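Local coordinates for protein histidine--tRNA ligase (Thermus thermophilus, PDB 1H4V) that joins L-histidine to its cognate tRNA(His) at the expense of ATP, working as a homodimeric class II aminoacyl-tRNA synthetase, at residues L78-Y90 with P101-A113. Residues are numbered along the deposited sequence; the frame is centred on the assembly and turned at random.
Sequences LRPEGTAAMVRAY and PVRLWMAGPMFRA
F111 N on strand 102-111 donates to R79 O (2.8 Å), and helix 83-90 then runs back over the strand, obliquely antiparallel, with 133° between their N-to-C directions and axes 10.0 Å apart at closest approach. A water gives hydrogen bonds to L78 O and F111 O beside this link. R79 runs out with CG trans to its own N (chi1 -176°), then bends at chi3, bringing NH1 to P109 O at 2.7 Å. That oxygen is met in its carbonyl plane but lies 19° out of the guanidinium plane. M106 CE sits over one guanidinium face, near the rim. M110 crosses R79 obliquely, with SD close to CD (3.2 Å), and M110 CE packs against G82 N. With an alanine here instead of R79, P109 O would probably lose this donor, and the M106 and M110 methyls the surface they pack on. Strand 102-111 is the first strand of class II motif 2, paired antiparallel with 123-132 in the catalytic-domain sheet, and the helix packs on one side of that sheet. E81 OE2 caps the helix start by accepting from A84 N, while OE1 pairs with K52. Further along, M86 CE lies on L104 CB at 3.8 Å. Y90 presents its ring edge to V102, CE1 to CG2 3.6 Å, and its hydroxyl bonds to Q100. At the other end, L78 CG lies over one face of the F111 ring, and F44 of the second subunit packs on L78.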
# COMPACT_ATOMS: atom_id res chain seq x y z
N LEU A 78 -5.38 -16.12 -1.35
CA LEU A 78 -4.92 -14.83 -0.83
C LEU A 78 -3.45 -15.00 -0.45
O LEU A 78 -3.08 -15.94 0.24
CB LEU A 78 -5.74 -14.45 0.41
CG LEU A 78 -6.82 -13.36 0.28
CD1 LEU A 78 -7.60 -13.52 -0.99
CD2 LEU A 78 -7.74 -13.43 1.48
N ARG A 79 -2.61 -14.08 -0.93
CA ARG A 79 -1.17 -14.12 -0.66
C ARG A 79 -0.81 -14.40 0.81
O ARG A 79 -1.09 -13.58 1.69
CB ARG A 79 -0.53 -12.81 -1.09
CG ARG A 79 0.97 -12.79 -0.95
CD ARG A 79 1.44 -11.37 -0.72
NE ARG A 79 1.24 -10.53 -1.89
CZ ARG A 79 0.93 -9.25 -1.84
NH1 ARG A 79 0.78 -8.65 -0.67
NH2 ARG A 79 0.81 -8.56 -2.96
N PRO A 80 -0.17 -15.55 1.09
CA PRO A 80 0.25 -15.95 2.44
C PRO A 80 1.72 -15.66 2.72
O PRO A 80 2.15 -15.64 3.87
CB PRO A 80 -0.02 -17.45 2.44
CG PRO A 80 0.44 -17.82 1.07
CD PRO A 80 -0.13 -16.72 0.18
N GLU A 81 2.49 -15.45 1.66
CA GLU A 81 3.93 -15.18 1.76
C GLU A 81 4.34 -14.33 0.57
O GLU A 81 3.58 -14.19 -0.39
CB GLU A 81 4.73 -16.48 1.73
CG GLU A 81 4.61 -17.22 0.40
CD GLU A 81 5.74 -18.20 0.16
OE1 GLU A 81 5.92 -19.12 0.99
OE2 GLU A 81 6.46 -18.05 -0.86
N GLY A 82 5.55 -13.80 0.60
CA GLY A 82 6.00 -12.98 -0.50
C GLY A 82 6.93 -13.63 -1.51
O GLY A 82 6.83 -13.36 -2.71
N THR A 83 7.81 -14.51 -1.03
CA THR A 83 8.81 -15.17 -1.88
C THR A 83 8.30 -15.85 -3.14
O THR A 83 8.77 -15.53 -4.23
CB THR A 83 9.65 -16.19 -1.08
OG1 THR A 83 10.16 -15.57 0.11
CG2 THR A 83 10.85 -16.67 -1.93
N ALA A 84 7.35 -16.78 -3.01
CA ALA A 84 6.82 -17.47 -4.18
C ALA A 84 6.23 -16.50 -5.20
O ALA A 84 6.38 -16.69 -6.41
CB ALA A 84 5.77 -18.50 -3.76
N ALA A 85 5.55 -15.47 -4.72
CA ALA A 85 4.94 -14.47 -5.60
C ALA A 85 6.01 -13.69 -6.36
O ALA A 85 5.85 -13.39 -7.54
CB ALA A 85 4.09 -13.50 -4.80
N MET A 86 7.11 -13.38 -5.69
CA MET A 86 8.20 -12.64 -6.32
C MET A 86 8.91 -13.50 -7.34
O MET A 86 9.23 -13.02 -8.42
CB MET A 86 9.16 -12.11 -5.25
CG MET A 86 8.46 -11.06 -4.39
SD MET A 86 9.25 -10.64 -2.84
CE MET A 86 10.44 -9.40 -3.43
N VAL A 87 9.14 -14.77 -7.00
CA VAL A 87 9.79 -15.70 -7.93
C VAL A 87 8.88 -15.87 -9.15
O VAL A 87 9.35 -15.92 -10.28
CB VAL A 87 10.00 -17.09 -7.30
CG1 VAL A 87 10.44 -18.09 -8.37
CG2 VAL A 87 11.04 -17.02 -6.19
N ARG A 88 7.57 -15.94 -8.90
CA ARG A 88 6.58 -16.09 -9.96
C ARG A 88 6.63 -14.86 -10.87
O ARG A 88 6.39 -14.96 -12.08
CB ARG A 88 5.19 -16.27 -9.36
CG ARG A 88 4.08 -16.68 -10.34
CD ARG A 88 3.56 -15.48 -11.13
NE ARG A 88 3.06 -14.44 -10.24
CZ ARG A 88 3.04 -13.15 -10.54
NH1 ARG A 88 3.48 -12.73 -11.72
NH2 ARG A 88 2.60 -12.27 -9.66
N ALA A 89 6.94 -13.71 -10.30
CA ALA A 89 7.03 -12.48 -11.08
C ALA A 89 8.33 -12.44 -11.89
O ALA A 89 8.34 -12.00 -13.04
CB ALA A 89 6.94 -11.25 -10.16
N TYR A 90 9.42 -12.90 -11.29
CA TYR A 90 10.73 -12.93 -11.94
C TYR A 90 10.61 -13.78 -13.21
O TYR A 90 11.17 -13.46 -14.26
CB TYR A 90 11.75 -13.55 -10.98
CG TYR A 90 13.13 -13.81 -11.54
CD1 TYR A 90 14.17 -12.89 -11.35
CD2 TYR A 90 13.42 -15.00 -12.21
CE1 TYR A 90 15.47 -13.15 -11.80
CE2 TYR A 90 14.72 -15.28 -12.66
CZ TYR A 90 15.74 -14.35 -12.45
OH TYR A 90 17.03 -14.64 -12.87
N PRO A 101 22.72 -10.72 -10.17
CA PRO A 101 21.38 -11.07 -9.69
C PRO A 101 20.35 -9.94 -9.76
O PRO A 101 20.70 -8.76 -9.83
CB PRO A 101 21.63 -11.51 -8.26
CG PRO A 101 22.71 -10.56 -7.83
CD PRO A 101 23.65 -10.58 -9.03
N VAL A 102 19.08 -10.31 -9.72
CA VAL A 102 18.03 -9.31 -9.73
C VAL A 102 17.59 -9.18 -8.28
O VAL A 102 17.20 -10.16 -7.64
CB VAL A 102 16.84 -9.76 -10.58
CG1 VAL A 102 15.75 -8.71 -10.55
CG2 VAL A 102 17.31 -10.02 -12.01
N ARG A 103 17.69 -7.96 -7.75
CA ARG A 103 17.31 -7.72 -6.37
C ARG A 103 15.92 -7.08 -6.35
O ARG A 103 15.67 -6.07 -7.01
CB ARG A 103 18.35 -6.81 -5.69
CG ARG A 103 19.72 -7.47 -5.50
CD ARG A 103 20.64 -6.55 -4.69
NE ARG A 103 21.98 -7.08 -4.49
CZ ARG A 103 22.91 -7.16 -5.43
NH1 ARG A 103 22.66 -6.74 -6.67
NH2 ARG A 103 24.11 -7.63 -5.14
N LEU A 104 15.02 -7.67 -5.57
CA LEU A 104 13.66 -7.14 -5.49
C LEU A 104 13.21 -6.99 -4.05
O LEU A 104 13.69 -7.70 -3.16
CB LEU A 104 12.68 -8.08 -6.20
CG LEU A 104 12.97 -8.53 -7.64
CD1 LEU A 104 12.08 -9.72 -7.96
CD2 LEU A 104 12.74 -7.41 -8.62
N TRP A 105 12.30 -6.06 -3.81
CA TRP A 105 11.77 -5.90 -2.48
C TRP A 105 10.31 -5.54 -2.62
O TRP A 105 9.87 -5.06 -3.68
CB TRP A 105 12.53 -4.83 -1.67
CG TRP A 105 12.15 -3.42 -1.97
CD1 TRP A 105 12.65 -2.63 -2.96
CD2 TRP A 105 11.18 -2.64 -1.27
NE1 TRP A 105 12.07 -1.38 -2.91
CE2 TRP A 105 11.15 -1.36 -1.89
CE3 TRP A 105 10.33 -2.88 -0.19
CZ2 TRP A 105 10.31 -0.33 -1.46
CZ3 TRP A 105 9.49 -1.85 0.25
CH2 TRP A 105 9.49 -0.59 -0.39
N MET A 106 9.56 -5.78 -1.56
CA MET A 106 8.14 -5.53 -1.56
C MET A 106 7.62 -5.41 -0.13
O MET A 106 8.17 -6.00 0.80
CB MET A 106 7.45 -6.69 -2.29
CG MET A 106 5.93 -6.74 -2.25
SD MET A 106 5.33 -8.06 -3.36
CE MET A 106 5.24 -9.50 -2.27
N ALA A 107 6.58 -4.62 0.02
CA ALA A 107 5.95 -4.44 1.31
C ALA A 107 4.46 -4.57 1.03
O ALA A 107 3.96 -4.02 0.05
CB ALA A 107 6.26 -3.06 1.86
N GLY A 108 3.75 -5.31 1.86
CA GLY A 108 2.33 -5.45 1.63
C GLY A 108 1.65 -6.41 2.58
O GLY A 108 2.29 -7.03 3.41
N PRO A 109 0.33 -6.54 2.48
CA PRO A 109 -0.40 -7.46 3.36
C PRO A 109 -0.24 -8.94 3.01
O PRO A 109 -0.04 -9.29 1.85
CB PRO A 109 -1.84 -6.98 3.23
CG PRO A 109 -1.90 -6.51 1.83
CD PRO A 109 -0.62 -5.71 1.71
N MET A 110 -0.31 -9.78 4.04
CA MET A 110 -0.24 -11.23 3.89
C MET A 110 -1.46 -11.74 4.65
O MET A 110 -2.00 -11.06 5.53
CB MET A 110 1.01 -11.82 4.53
CG MET A 110 2.31 -11.34 3.94
SD MET A 110 2.53 -11.81 2.23
CE MET A 110 3.92 -10.73 1.71
N PHE A 111 -1.88 -12.95 4.32
CA PHE A 111 -3.07 -13.53 4.91
C PHE A 111 -2.81 -14.92 5.44
O PHE A 111 -2.28 -15.78 4.76
CB PHE A 111 -4.16 -13.49 3.85
CG PHE A 111 -4.39 -12.11 3.32
CD1 PHE A 111 -5.21 -11.22 4.02
CD2 PHE A 111 -3.72 -11.66 2.19
CE1 PHE A 111 -5.36 -9.90 3.59
CE2 PHE A 111 -3.86 -10.34 1.75
CZ PHE A 111 -4.68 -9.46 2.45
N ARG A 112 -3.20 -15.09 6.69
CA ARG A 112 -3.01 -16.32 7.47
C ARG A 112 -4.40 -16.67 8.00
O ARG A 112 -5.06 -15.83 8.60
CB ARG A 112 -2.07 -15.99 8.64
CG ARG A 112 -1.40 -17.16 9.34
CD ARG A 112 -0.19 -16.64 10.14
NE ARG A 112 -0.60 -15.82 11.30
CZ ARG A 112 0.19 -14.91 11.88
NH1 ARG A 112 1.42 -14.69 11.42
NH2 ARG A 112 -0.21 -14.24 12.94
N ALA A 113 -4.84 -17.90 7.80
CA ALA A 113 -6.17 -18.28 8.27
C ALA A 113 -6.15 -19.03 9.61
O ALA A 113 -6.21 -20.25 9.66
CB ALA A 113 -6.86 -19.11 7.22
O HOH W 1 -4.08 -16.90 2.65